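Local structure of geranylgeranyl pyrophosphate synthase (Corynebacterium glutamicum, 3LK5) at residues 245-248 and 249-253; 216-220 and 221-225; 334-337 and 338-341; 254-257 and 258-261; 63-66 and 67-71. The protein probably joins isoprenoid diphosphates head to tail as a magnesium-dependent prenyltransferase of the farnesyl/geranylgeranyl diphosphate synthase family. One frame throughout, in Å; residues are numbered along the deposited sequence. Where two conformers were deposited one is given.

In the fold
Four contacts lie within single helices of this all-helical fold, and interaction 5 spans the N-terminal start of helix 65-78. Interactions 1 and 4 follow one another on helix 236-263; interaction 2, on helix 205-231, packs against interaction 1 and touches interaction 4 through Thr216 and Gln254. Interactions 1, 2 and 5 are buried: CH-pi contacts mark 1, aliphatic and aromatic packing 5, whereas 2 is mainly backbone, with a pi-type turn and a proline kink. Interactions 3, on helix 329-347, and 4 are partly buried and more polar, joined by the Glu334-Arg256 salt bridge. Tyr245 and Tyr69 hydroxyls join 1 and 5. Interactions 2, 4 and 5 lie nearest the magnesium-binding aspartates; 1 and 3 lie away from them.

Interaction 1 (245-248 and 249-253); sequences YGHD and IGIAF
Tyr245 and Ile249, one turn apart, form the first of two CH-pi contacts in this piece of helix. Ile249 CG1 stands over the centre of the Tyr245 ring, 3.8 Å from the centroid and 13° off the normal. CG1 lies on the side of its own backbone N (chi1 -55°), which turns this branch back toward the preceding turn. In the second contact Ile251 CD1 covers a face of the His247 ring, offset toward the rim, with the methyl 3.5 Å from His247 NE2; the two side chains run alongside each other. Helix 236-263, which carries both pairs, is an inner helix of the prenyltransferase fold. Gly246 and Gly250 have the GxxxG spacing, and helix 205-231 comes close there: Ile221 packs on Gly246 CA and Thr216 on the carbonyl of Gly250.

Polar links are of two kinds. His247 ND1 donates to Asp248 OD1 at 2.8 Å, in the ring plane and on the anti side of the carboxylate, while Asp248 OD2 is held by Ser343. Along the backbone, Ile249 N bonds Tyr245 O (2.8 Å), and Ala252 N bonds Asp248 O (3.1 Å). Tyr245 OH meets Leu361 O and Tyr69 OH.

Interaction 2 (216-220 and 221-225); sequences TAAYT and IARPL
The carbonyl of Ala217 receives two backbone donors from the following turn: Ile221 N at 3.2 Å, above the carbonyl plane, and Ala222 N at 3.0 Å, close to the C=O direction. The second of these is an i to i+5 bond, and Arg223 N repeats the pattern by bonding Ala218 O at 2.9 Å. This is a pi-type turn, and Pro224 follows it at once. Lacking an N-H, the proline turns CG toward the preceding carbonyls, 3.3 Å from Tyr219 O and 3.5 Å from Thr220 O. Both oxygens are buried without a hydrogen-bond partner, and the helix kinks here.

Beside this backbone, Arg223 sets CG 3.3 Å from Ala218 O, its chain bending at chi2 (-62°) before the guanidinium reaches Glu186. Thr220 OG1 makes a weak bond to Thr216 O. Thr216 is the threonine of the Lys-Thr pair known from this family, and its hydroxyl is bonded to Gln254 OE1.

Further out, helix 236-263 lies against Thr216 and Ile221, helix 65-78 against Thr220 and Ile221, and helix 170-199 against Ala218 and Arg223; Tyr219, bonded to Gln101, packs against helices 87-111 and 170-199.

Interaction 3 (334-337 and 338-341); sequences EQRI and SQLT
Thr341 reaches back one turn to Ile337 on helix 329-347, part of the all-helical prenyltransferase fold, and makes the familiar helix motif in which a threonine hydroxyl bonds the carbonyl four residues earlier. Its CB is 3.3 Å from Ile337 O. From there OG1 lies on the side of the backbone N (chi1 -61°) and donates to Ile337 O at 2.8 Å, from above the carbonyl plane. Thr341 N bonds the same oxygen, also at 2.8 Å, from the opposite face, giving this carbonyl two grips. OG1 is also hydrogen-bonded to Thr369 OG1, which ties the turn to helix 355-369.

On the more exposed side, Gln339 keeps close to its own helix: CG sits 3.3 Å from Gln335 O, and OE1 ends 3.9 Å from Arg336 CA. Leu340 runs past Arg336 O on the way to Ile251 of helix 236-263, where Ile337 also packs, against Leu255.

Glu334 has its main polar partner in Arg256, a salt bridge through OE2. The links of a water to Glu334 OE1 and Ser338 OG are doubtful, because Glu334 and Ser338 each have two conformers; the same water donates to the backbone Glu334 O at 2.8 Å.

Interaction 4 (254-257 and 258-261); sequences QLRD and DLLG
Gln254 and Asp258 belong to the second aspartate-rich element of the family, FQxxDD, here read as FQLRDD followed by Leu-Leu-Gly. These residues, one turn apart, are linked twice. Asp258 N bonds Gln254 O at 2.8 Å, the ordinary helical bond. In the side chains, Gln254 NE2 donates to Asp258 OD1 at 2.9 Å, nearly straight at 171°. The oxygen lies in the amide plane of Gln254 but is met from above the carboxylate plane; the two planes lie 42° apart. A bend at chi2 (56°) in the glutamine chain brings NE2 round to OD1. The other end of that amide, OE1, is hydrogen-bonded to Thr216, so both ends are used and its rotation is fixed. The side chain of Gln254 comes to about 8 Å from that of Asp194, a magnesium-binding residue.

Arg256 crosses Leu259 obliquely, its NH1 3.5 Å from Leu259 CD1; NH1 is also salt-bridged to Glu334, while NE bonds Thr369 O. Leu260 CG lies 3.5 Å from Arg256 O.

Around this end of helix 236-263, helix 329-347 covers Leu255, Arg256 and Leu259, helix 205-231 touches Gln254 and Leu255 through Asn212, helix 284-296 meets Leu255 and Leu259, and helix 266-269 meets Leu260.

Interaction 5 (63-66 and 67-71); sequences KRIR and PLYAW
Pro67 packs against Arg64 at the start of helix 65-78, its CD 3.4 Å from Arg64 O. Arg64 occupies the N-cap position, and Pro67 falls in the first turn, where a residue without N-H costs the helix no bond. Lys63 to Pro67 read KRIRP, the end of the GGKRxRP sequence which in relatives binds the diphosphate of isopentenyl diphosphate; a similar role here is likely but not established. A glycerol, probably from the crystallisation liquor, bonds the backbone N of Lys63 and of Ile65.

Leu68 supplies the first helical bond, N to Arg64 O at 3.0 Å, and sets CD2 4.2 Å from Ile65 CD1. Tyr69 follows with its N on Ile65 O at 2.9 Å. The ring and the Ile65 chain run side by side, CE1 being 3.7 Å from Ile65 CD1; with CG1 anti to the backbone N (chi1 -168°), Ile65 extends this branch along the tyrosine. Tyr69 OH continues to Tyr245 OH. Ala70 N continues the pattern on Arg66 O at 3.0 Å.

Helix 205-231 meets Ile65, Arg66 and Tyr69, helix 355-369 packs on Ile65, Leu68 and Tyr69, helix 87-111 receives Arg64 in a salt bridge to Glu98, with Arg64 NH1 also bonding Val58 O, and helix 21-43 touches Arg64 and Pro67.

Interaction 1 (245-248 and 249-253)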
loop_
_atom_site.group_PDB
_atom_site.type_symbol
_atom_site.label_atom_id
_atom_site.label_comp_id
_atom_site.label_asym_id
_atom_site.label_seq_id
_atom_site.Cartn_x
_atom_site.Cartn_y
_atom_site.Cartn_z
ATOM N N TYR A 245 -6.654 25.277 11.175
ATOM C CA TYR A 245 -7.542 25.460 10.029
ATOM C C TYR A 245 -7.946 24.134 9.404
ATOM O O TYR A 245 -9.140 23.871 9.161
ATOM C CB TYR A 245 -6.869 26.378 8.987
ATOM C CG TYR A 245 -7.514 26.427 7.608
ATOM C CD1 TYR A 245 -8.361 27.501 7.234
ATOM C CD2 TYR A 245 -7.257 25.399 6.660
ATOM C CE1 TYR A 245 -8.906 27.553 5.929
ATOM C CE2 TYR A 245 -7.807 25.414 5.395
ATOM C CZ TYR A 245 -8.622 26.498 5.020
ATOM O OH TYR A 245 -9.123 26.473 3.739
ATOM N N GLY A 246 -6.980 23.265 9.160
ATOM C CA GLY A 246 -7.284 22.011 8.472
ATOM C C GLY A 246 -8.186 21.126 9.333
ATOM O O GLY A 246 -9.026 20.383 8.803
ATOM N N HIS A 247 -7.961 21.140 10.644
ATOM C CA HIS A 247 -8.760 20.306 11.553
ATOM C C HIS A 247 -10.243 20.763 11.488
ATOM O O HIS A 247 -11.141 19.941 11.220
ATOM C CB HIS A 247 -8.237 20.420 12.995
ATOM C CG HIS A 247 -9.159 19.860 14.043
ATOM N ND1 HIS A 247 -10.178 20.597 14.626
ATOM C CD2 HIS A 247 -9.173 18.651 14.660
ATOM C CE1 HIS A 247 -10.805 19.850 15.524
ATOM N NE2 HIS A 247 -10.215 18.666 15.566
ATOM N N ASP A 248 -10.456 22.063 11.671
ATOM C CA ASP A 248 -11.824 22.638 11.681
ATOM C C ASP A 248 -12.522 22.568 10.324
ATOM O O ASP A 248 -13.638 22.060 10.213
ATOM C CB ASP A 248 -11.799 24.072 12.175
ATOM C CG ASP A 248 -11.434 24.184 13.635
ATOM O OD1 ASP A 248 -11.275 23.156 14.334
ATOM O OD2 ASP A 248 -11.300 25.317 14.098
ATOM N N ILE A 249 -11.852 23.043 9.276
ATOM C CA ILE A 249 -12.435 22.980 7.950
ATOM C C ILE A 249 -12.597 21.518 7.461
ATOM O O ILE A 249 -13.569 21.194 6.778
ATOM C CB ILE A 249 -11.625 23.872 6.931
ATOM C CG1 ILE A 249 -11.507 25.329 7.447
ATOM C CG2 ILE A 249 -12.276 23.807 5.514
ATOM C CD1 ILE A 249 -12.916 25.989 7.918
ATOM N N GLY A 250 -11.646 20.640 7.794
ATOM C CA GLY A 250 -11.747 19.242 7.340
ATOM C C GLY A 250 -12.951 18.521 7.942
ATOM O O GLY A 250 -13.631 17.720 7.246
ATOM N N ILE A 251 -13.191 18.760 9.239
ATOM C CA ILE A 251 -14.380 18.159 9.882
ATOM C C ILE A 251 -15.649 18.754 9.227
ATOM O O ILE A 251 -16.557 18.009 8.849
ATOM C CB ILE A 251 -14.391 18.342 11.431
ATOM C CG1 ILE A 251 -13.270 17.482 12.075
ATOM C CG2 ILE A 251 -15.789 17.951 12.047
ATOM C CD1 ILE A 251 -12.931 17.937 13.472
ATOM N N ALA A 252 -15.696 20.076 9.077
ATOM C CA ALA A 252 -16.867 20.717 8.450
ATOM C C ALA A 252 -17.117 20.177 7.049
ATOM O O ALA A 252 -18.266 19.983 6.632
ATOM C CB ALA A 252 -16.694 22.250 8.433
ATOM N N PHE A 253 -16.029 19.953 6.286
ATOM C CA PHE A 253 -16.160 19.402 4.951
ATOM C C PHE A 253 -16.825 18.020 4.981
ATOM O O PHE A 253 -17.714 17.755 4.165
ATOM C CB PHE A 253 -14.752 19.329 4.299
ATOM C CG PHE A 253 -14.683 18.502 3.056
ATOM C CD1 PHE A 253 -15.089 19.029 1.826
ATOM C CD2 PHE A 253 -14.174 17.194 3.101
ATOM C CE1 PHE A 253 -14.990 18.269 0.637
ATOM C CE2 PHE A 253 -14.083 16.408 1.916
ATOM C CZ PHE A 253 -14.501 16.961 0.688
#

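Interaction 2 (216-220 and 221-225)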
loop_
_atom_site.group_PDB
_atom_site.type_symbol
_atom_site.label_atom_id
_atom_site.label_comp_id
_atom_site.label_asym_id
_atom_site.label_seq_id
_atom_site.Cartn_x
_atom_site.Cartn_y
_atom_site.Cartn_z
ATOM N N THR A 216 -10.913 12.010 7.415
ATOM C CA THR A 216 -11.149 13.154 6.524
ATOM C C THR A 216 -10.312 14.352 6.845
ATOM O O THR A 216 -9.614 14.830 5.965
ATOM C CB THR A 216 -12.635 13.580 6.484
ATOM O OG1 THR A 216 -13.405 12.452 6.049
ATOM C CG2 THR A 216 -12.832 14.743 5.457
ATOM N N ALA A 217 -10.366 14.887 8.072
ATOM C CA ALA A 217 -9.766 16.204 8.257
ATOM C C ALA A 217 -8.214 16.133 8.147
ATOM O O ALA A 217 -7.594 16.961 7.481
ATOM C CB ALA A 217 -10.156 16.816 9.587
ATOM N N ALA A 218 -7.614 15.183 8.852
ATOM C CA ALA A 218 -6.152 14.995 8.821
ATOM C C ALA A 218 -5.722 14.693 7.395
ATOM O O ALA A 218 -4.825 15.311 6.841
ATOM C CB ALA A 218 -5.738 13.798 9.743
ATOM N N TYR A 219 -6.454 13.789 6.774
ATOM C CA TYR A 219 -6.072 13.257 5.484
ATOM C C TYR A 219 -6.232 14.272 4.345
ATOM O O TYR A 219 -5.399 14.364 3.446
ATOM C CB TYR A 219 -6.955 12.030 5.221
ATOM C CG TYR A 219 -6.826 11.485 3.831
ATOM C CD1 TYR A 219 -5.550 11.192 3.298
ATOM C CD2 TYR A 219 -7.957 11.212 3.063
ATOM C CE1 TYR A 219 -5.423 10.678 2.024
ATOM C CE2 TYR A 219 -7.861 10.669 1.798
ATOM C CZ TYR A 219 -6.582 10.403 1.289
ATOM O OH TYR A 219 -6.447 9.911 0.031
ATOM N N THR A 220 -7.305 15.051 4.395
ATOM C CA THR A 220 -7.713 15.806 3.206
ATOM C C THR A 220 -7.209 17.232 3.221
ATOM O O THR A 220 -6.935 17.810 2.155
ATOM C CB THR A 220 -9.263 15.769 3.067
ATOM O OG1 THR A 220 -9.674 14.398 2.961
ATOM C CG2 THR A 220 -9.773 16.603 1.846
ATOM N N ILE A 221 -7.088 17.793 4.421
ATOM C CA ILE A 221 -6.739 19.183 4.538
ATOM C C ILE A 221 -5.561 19.467 5.433
ATOM O O ILE A 221 -4.600 20.130 5.002
ATOM C CB ILE A 221 -7.985 20.056 5.047
ATOM C CG1 ILE A 221 -9.208 19.744 4.187
ATOM C CG2 ILE A 221 -7.580 21.576 5.024
ATOM C CD1 ILE A 221 -10.370 20.878 4.257
ATOM N N ALA A 222 -5.619 19.005 6.684
ATOM C CA ALA A 222 -4.568 19.400 7.628
ATOM C C ALA A 222 -3.189 18.868 7.259
ATOM O O ALA A 222 -2.215 19.627 7.229
ATOM C CB ALA A 222 -4.914 18.991 9.087
ATOM N N ARG A 223 -3.088 17.574 6.999
ATOM C CA ARG A 223 -1.771 17.063 6.646
ATOM C C ARG A 223 -1.259 17.525 5.257
ATOM O O ARG A 223 -0.067 17.761 5.137
ATOM C CB ARG A 223 -1.642 15.529 6.796
ATOM C CG ARG A 223 -1.810 14.988 8.238
ATOM C CD ARG A 223 -0.748 15.529 9.172
ATOM N NE ARG A 223 -0.818 14.834 10.478
ATOM C CZ ARG A 223 -0.150 15.227 11.560
ATOM N NH1 ARG A 223 0.681 16.278 11.517
ATOM N NH2 ARG A 223 -0.263 14.540 12.701
ATOM N N PRO A 224 -2.128 17.631 4.219
ATOM C CA PRO A 224 -1.590 18.229 2.976
ATOM C C PRO A 224 -1.024 19.635 3.248
ATOM O O PRO A 224 0.034 19.951 2.760
ATOM C CB PRO A 224 -2.830 18.264 2.048
ATOM C CG PRO A 224 -3.542 16.935 2.440
ATOM C CD PRO A 224 -3.459 17.018 3.992
ATOM N N LEU A 225 -1.727 20.474 4.020
ATOM C CA LEU A 225 -1.186 21.825 4.339
ATOM C C LEU A 225 0.152 21.707 5.043
ATOM O O LEU A 225 1.101 22.421 4.725
ATOM C CB LEU A 225 -2.119 22.611 5.298
ATOM C CG LEU A 225 -3.330 23.195 4.523
ATOM C CD1 LEU A 225 -4.477 23.579 5.509
ATOM C CD2 LEU A 225 -2.957 24.374 3.612
#

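Interaction 3 (334-337 and 338-341)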
loop_
_atom_site.group_PDB
_atom_site.type_symbol
_atom_site.label_atom_id
_atom_site.label_comp_id
_atom_site.label_asym_id
_atom_site.label_seq_id
_atom_site.Cartn_x
_atom_site.Cartn_y
_atom_site.Cartn_z
ATOM N N GLU A 334 -25.805 21.366 10.588
ATOM C CA GLU A 334 -25.576 22.663 9.940
ATOM C C GLU A 334 -24.966 23.675 10.925
ATOM O O GLU A 334 -24.055 24.417 10.557
ATOM C CB GLU A 334 -26.858 23.201 9.265
ATOM C CG GLU A 334 -27.335 22.378 8.036
ATOM C CD GLU A 334 -26.725 22.839 6.704
ATOM O OE1 GLU A 334 -25.815 23.704 6.743
ATOM O OE2 GLU A 334 -27.162 22.354 5.615
ATOM N N GLN A 335 -25.451 23.695 12.173
ATOM C CA GLN A 335 -24.853 24.557 13.204
ATOM C C GLN A 335 -23.382 24.224 13.466
ATOM O O GLN A 335 -22.551 25.122 13.627
ATOM C CB GLN A 335 -25.678 24.521 14.518
ATOM C CG GLN A 335 -27.032 25.295 14.407
ATOM C CD GLN A 335 -28.140 24.836 15.416
ATOM O OE1 GLN A 335 -29.334 25.180 15.240
ATOM N NE2 GLN A 335 -27.751 24.054 16.440
ATOM N N ARG A 336 -23.064 22.939 13.540
ATOM C CA ARG A 336 -21.662 22.519 13.731
ATOM C C ARG A 336 -20.790 22.986 12.559
ATOM O O ARG A 336 -19.675 23.469 12.769
ATOM C CB ARG A 336 -21.569 21.000 13.804
ATOM C CG ARG A 336 -22.044 20.411 15.106
ATOM C CD ARG A 336 -21.646 18.958 15.119
ATOM N NE ARG A 336 -22.184 18.224 16.250
ATOM C CZ ARG A 336 -21.592 17.140 16.748
ATOM N NH1 ARG A 336 -20.447 16.676 16.213
ATOM N NH2 ARG A 336 -22.152 16.513 17.773
ATOM N N ILE A 337 -21.316 22.867 11.336
ATOM C CA ILE A 337 -20.569 23.282 10.120
ATOM C C ILE A 337 -20.276 24.781 10.217
ATOM O O ILE A 337 -19.145 25.251 9.985
ATOM C CB ILE A 337 -21.365 22.912 8.828
ATOM C CG1 ILE A 337 -21.433 21.380 8.639
ATOM C CG2 ILE A 337 -20.779 23.592 7.548
ATOM C CD1 ILE A 337 -22.414 20.963 7.548
ATOM N N SER A 338 -21.299 25.552 10.596
ATOM C CA SER A 338 -21.150 27.002 10.723
ATOM C C SER A 338 -20.070 27.375 11.731
ATOM O O SER A 338 -19.207 28.230 11.452
ATOM C CB SER A 338 -22.506 27.625 11.114
ATOM O OG SER A 338 -23.345 27.627 9.980
ATOM N N GLN A 339 -20.132 26.750 12.908
ATOM C CA GLN A 339 -19.210 26.999 14.012
ATOM C C GLN A 339 -17.768 26.684 13.586
ATOM O O GLN A 339 -16.829 27.468 13.831
ATOM C CB GLN A 339 -19.535 26.053 15.179
ATOM C CG GLN A 339 -20.689 26.400 16.087
ATOM C CD GLN A 339 -20.762 25.420 17.270
ATOM O OE1 GLN A 339 -21.285 24.297 17.152
ATOM N NE2 GLN A 339 -20.221 25.841 18.411
ATOM N N LEU A 340 -17.600 25.509 12.999
ATOM C CA LEU A 340 -16.276 25.047 12.547
ATOM C C LEU A 340 -15.703 25.883 11.409
ATOM O O LEU A 340 -14.471 26.087 11.332
ATOM C CB LEU A 340 -16.364 23.584 12.121
ATOM C CG LEU A 340 -16.481 22.558 13.256
ATOM C CD1 LEU A 340 -16.934 21.207 12.718
ATOM C CD2 LEU A 340 -15.162 22.467 13.968
ATOM N N THR A 341 -16.583 26.337 10.515
ATOM C CA THR A 341 -16.127 27.174 9.421
ATOM C C THR A 341 -15.594 28.507 9.981
ATOM O O THR A 341 -14.491 28.972 9.668
ATOM C CB THR A 341 -17.213 27.369 8.342
ATOM O OG1 THR A 341 -17.545 26.086 7.791
ATOM C CG2 THR A 341 -16.677 28.250 7.229
HETATM O O HOH W 1 -24.182 25.666 8.085
#

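Interaction 4 (254-257 and 258-261)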
loop_
_atom_site.group_PDB
_atom_site.type_symbol
_atom_site.label_atom_id
_atom_site.label_comp_id
_atom_site.label_asym_id
_atom_site.label_seq_id
_atom_site.Cartn_x
_atom_site.Cartn_y
_atom_site.Cartn_z
ATOM N N GLN A 254 -16.411 17.137 5.893
ATOM C CA GLN A 254 -17.035 15.808 5.953
ATOM C C GLN A 254 -18.513 15.934 6.349
ATOM O O GLN A 254 -19.368 15.225 5.816
ATOM C CB GLN A 254 -16.374 14.906 6.983
ATOM C CG GLN A 254 -16.959 13.468 6.895
ATOM C CD GLN A 254 -16.811 12.903 5.518
ATOM O OE1 GLN A 254 -15.715 12.924 4.972
ATOM N NE2 GLN A 254 -17.902 12.423 4.922
ATOM N N LEU A 255 -18.771 16.812 7.308
ATOM C CA LEU A 255 -20.211 17.045 7.712
ATOM C C LEU A 255 -21.058 17.517 6.542
ATOM O O LEU A 255 -22.185 17.039 6.360
ATOM C CB LEU A 255 -20.316 18.012 8.869
ATOM C CG LEU A 255 -19.672 17.569 10.206
ATOM C CD1 LEU A 255 -19.798 18.736 11.200
ATOM C CD2 LEU A 255 -20.325 16.289 10.768
ATOM N N ARG A 256 -20.519 18.439 5.740
ATOM C CA ARG A 256 -21.229 18.893 4.526
ATOM C C ARG A 256 -21.440 17.723 3.572
ATOM O O ARG A 256 -22.519 17.581 2.968
ATOM C CB ARG A 256 -20.468 20.027 3.798
ATOM C CG ARG A 256 -21.118 20.480 2.457
ATOM C CD ARG A 256 -22.614 20.940 2.645
ATOM N NE ARG A 256 -22.650 22.132 3.487
ATOM C CZ ARG A 256 -23.689 22.541 4.223
ATOM N NH1 ARG A 256 -24.823 21.840 4.247
ATOM N NH2 ARG A 256 -23.566 23.655 4.949
ATOM N N ASP A 257 -20.395 16.913 3.403
ATOM C CA ASP A 257 -20.474 15.747 2.527
ATOM C C ASP A 257 -21.543 14.724 3.014
ATOM O O ASP A 257 -22.259 14.128 2.190
ATOM C CB ASP A 257 -19.079 15.084 2.397
ATOM C CG ASP A 257 -18.232 15.701 1.268
ATOM O OD1 ASP A 257 -18.636 16.722 0.653
ATOM O OD2 ASP A 257 -17.133 15.163 0.986
ATOM N N ASP A 258 -21.645 14.554 4.339
ATOM C CA ASP A 258 -22.689 13.708 4.916
ATOM C C ASP A 258 -24.088 14.271 4.593
ATOM O O ASP A 258 -24.964 13.514 4.209
ATOM C CB ASP A 258 -22.563 13.595 6.422
ATOM C CG ASP A 258 -21.253 12.967 6.883
ATOM O OD1 ASP A 258 -20.570 12.246 6.112
ATOM O OD2 ASP A 258 -20.928 13.189 8.050
ATOM N N LEU A 259 -24.279 15.588 4.708
ATOM C CA LEU A 259 -25.597 16.163 4.400
ATOM C C LEU A 259 -25.916 15.985 2.926
ATOM O O LEU A 259 -27.034 15.566 2.575
ATOM C CB LEU A 259 -25.694 17.631 4.827
ATOM C CG LEU A 259 -25.567 17.921 6.324
ATOM C CD1 LEU A 259 -25.707 19.414 6.611
ATOM C CD2 LEU A 259 -26.648 17.136 7.154
ATOM N N LEU A 260 -24.922 16.228 2.056
ATOM C CA LEU A 260 -25.124 16.008 0.618
ATOM C C LEU A 260 -25.432 14.548 0.282
ATOM O O LEU A 260 -26.209 14.288 -0.631
ATOM C CB LEU A 260 -23.920 16.483 -0.231
ATOM C CG LEU A 260 -23.712 18.001 -0.326
ATOM C CD1 LEU A 260 -22.310 18.271 -0.937
ATOM C CD2 LEU A 260 -24.849 18.753 -1.098
ATOM N N GLY A 261 -24.830 13.607 1.006
ATOM C CA GLY A 261 -25.037 12.165 0.733
ATOM C C GLY A 261 -26.454 11.699 1.077
ATOM O O GLY A 261 -26.885 10.614 0.669
#

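Interaction 5 (63-66 and 67-71)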
loop_
_atom_site.group_PDB
_atom_site.type_symbol
_atom_site.label_atom_id
_atom_site.label_comp_id
_atom_site.label_asym_id
_atom_site.label_seq_id
_atom_site.Cartn_x
_atom_site.Cartn_y
_atom_site.Cartn_z
ATOM N N LYS A 63 -11.210 16.058 -7.905
ATOM C CA LYS A 63 -11.126 17.502 -7.685
ATOM C C LYS A 63 -9.687 18.015 -7.366
ATOM O O LYS A 63 -9.419 19.214 -7.426
ATOM C CB LYS A 63 -12.094 17.918 -6.570
ATOM C CG LYS A 63 -13.591 17.702 -6.894
ATOM C CD LYS A 63 -14.122 18.661 -7.989
ATOM C CE LYS A 63 -14.363 20.107 -7.501
ATOM N NZ LYS A 63 -15.596 20.216 -6.652
ATOM N N ARG A 64 -8.781 17.091 -7.044
ATOM C CA ARG A 64 -7.376 17.433 -6.706
ATOM C C ARG A 64 -7.263 18.358 -5.457
ATOM O O ARG A 64 -6.373 19.199 -5.385
ATOM C CB ARG A 64 -6.641 18.071 -7.899
ATOM C CG ARG A 64 -6.880 17.374 -9.280
ATOM C CD ARG A 64 -6.603 15.859 -9.269
ATOM N NE ARG A 64 -6.638 15.394 -10.662
ATOM C CZ ARG A 64 -6.509 14.137 -11.066
ATOM N NH1 ARG A 64 -6.309 13.150 -10.182
ATOM N NH2 ARG A 64 -6.591 13.866 -12.368
ATOM N N ILE A 65 -8.196 18.215 -4.526
ATOM C CA ILE A 65 -8.244 19.093 -3.339
ATOM C C ILE A 65 -6.997 18.901 -2.463
ATOM O O ILE A 65 -6.472 19.853 -1.865
ATOM C CB ILE A 65 -9.556 18.847 -2.524
ATOM C CG1 ILE A 65 -9.756 19.948 -1.480
ATOM C CG2 ILE A 65 -9.536 17.552 -1.793
ATOM C CD1 ILE A 65 -9.589 21.322 -2.065
ATOM N N ARG A 66 -6.496 17.655 -2.403
ATOM C CA ARG A 66 -5.356 17.384 -1.520
ATOM C C ARG A 66 -4.066 18.007 -2.054
ATOM O O ARG A 66 -3.410 18.722 -1.317
ATOM C CB ARG A 66 -5.232 15.872 -1.149
ATOM C CG ARG A 66 -6.448 15.361 -0.372
ATOM C CD ARG A 66 -6.498 13.832 -0.221
ATOM N NE ARG A 66 -7.802 13.474 0.336
ATOM C CZ ARG A 66 -8.936 13.402 -0.360
ATOM N NH1 ARG A 66 -8.948 13.623 -1.661
ATOM N NH2 ARG A 66 -10.072 13.101 0.264
ATOM N N PRO A 67 -3.718 17.795 -3.352
ATOM C CA PRO A 67 -2.573 18.531 -3.893
ATOM C C PRO A 67 -2.787 20.027 -3.825
ATOM O O PRO A 67 -1.848 20.779 -3.594
ATOM C CB PRO A 67 -2.540 18.121 -5.385
ATOM C CG PRO A 67 -3.195 16.788 -5.427
ATOM C CD PRO A 67 -4.249 16.816 -4.316
ATOM N N LEU A 68 -4.020 20.467 -4.014
ATOM C CA LEU A 68 -4.289 21.922 -3.906
ATOM C C LEU A 68 -3.952 22.487 -2.513
ATOM O O LEU A 68 -3.333 23.541 -2.382
ATOM C CB LEU A 68 -5.755 22.186 -4.247
ATOM C CG LEU A 68 -6.190 23.666 -4.323
ATOM C CD1 LEU A 68 -5.249 24.608 -5.155
ATOM C CD2 LEU A 68 -7.625 23.686 -4.856
ATOM N N TYR A 69 -4.324 21.759 -1.461
ATOM C CA TYR A 69 -3.972 22.164 -0.109
ATOM C C TYR A 69 -2.488 22.066 0.177
ATOM O O TYR A 69 -1.959 22.926 0.868
ATOM C CB TYR A 69 -4.809 21.421 0.962
ATOM C CG TYR A 69 -6.119 22.126 1.268
ATOM C CD1 TYR A 69 -7.329 21.486 1.072
ATOM C CD2 TYR A 69 -6.124 23.448 1.765
ATOM C CE1 TYR A 69 -8.536 22.128 1.363
ATOM C CE2 TYR A 69 -7.300 24.088 2.064
ATOM C CZ TYR A 69 -8.504 23.418 1.874
ATOM O OH TYR A 69 -9.688 24.058 2.188
ATOM N N ALA A 70 -1.802 21.030 -0.329
ATOM C CA ALA A 70 -0.362 20.970 -0.175
ATOM C C ALA A 70 0.314 22.204 -0.819
ATOM O O ALA A 70 1.216 22.826 -0.241
ATOM C CB ALA A 70 0.196 19.656 -0.786
ATOM N N TRP A 71 -0.125 22.534 -2.035
ATOM C CA TRP A 71 0.392 23.703 -2.725
ATOM C C TRP A 71 0.131 25.001 -1.957
ATOM O O TRP A 71 1.011 25.828 -1.827
ATOM C CB TRP A 71 -0.196 23.752 -4.151
ATOM C CG TRP A 71 0.231 24.943 -4.995
ATOM C CD1 TRP A 71 -0.613 25.862 -5.577
ATOM C CD2 TRP A 71 1.558 25.303 -5.404
ATOM N NE1 TRP A 71 0.113 26.789 -6.279
ATOM C CE2 TRP A 71 1.442 26.470 -6.205
ATOM C CE3 TRP A 71 2.831 24.766 -5.173
ATOM C CZ2 TRP A 71 2.558 27.123 -6.750
ATOM C CZ3 TRP A 71 3.947 25.408 -5.718
ATOM C CH2 TRP A 71 3.792 26.582 -6.505
#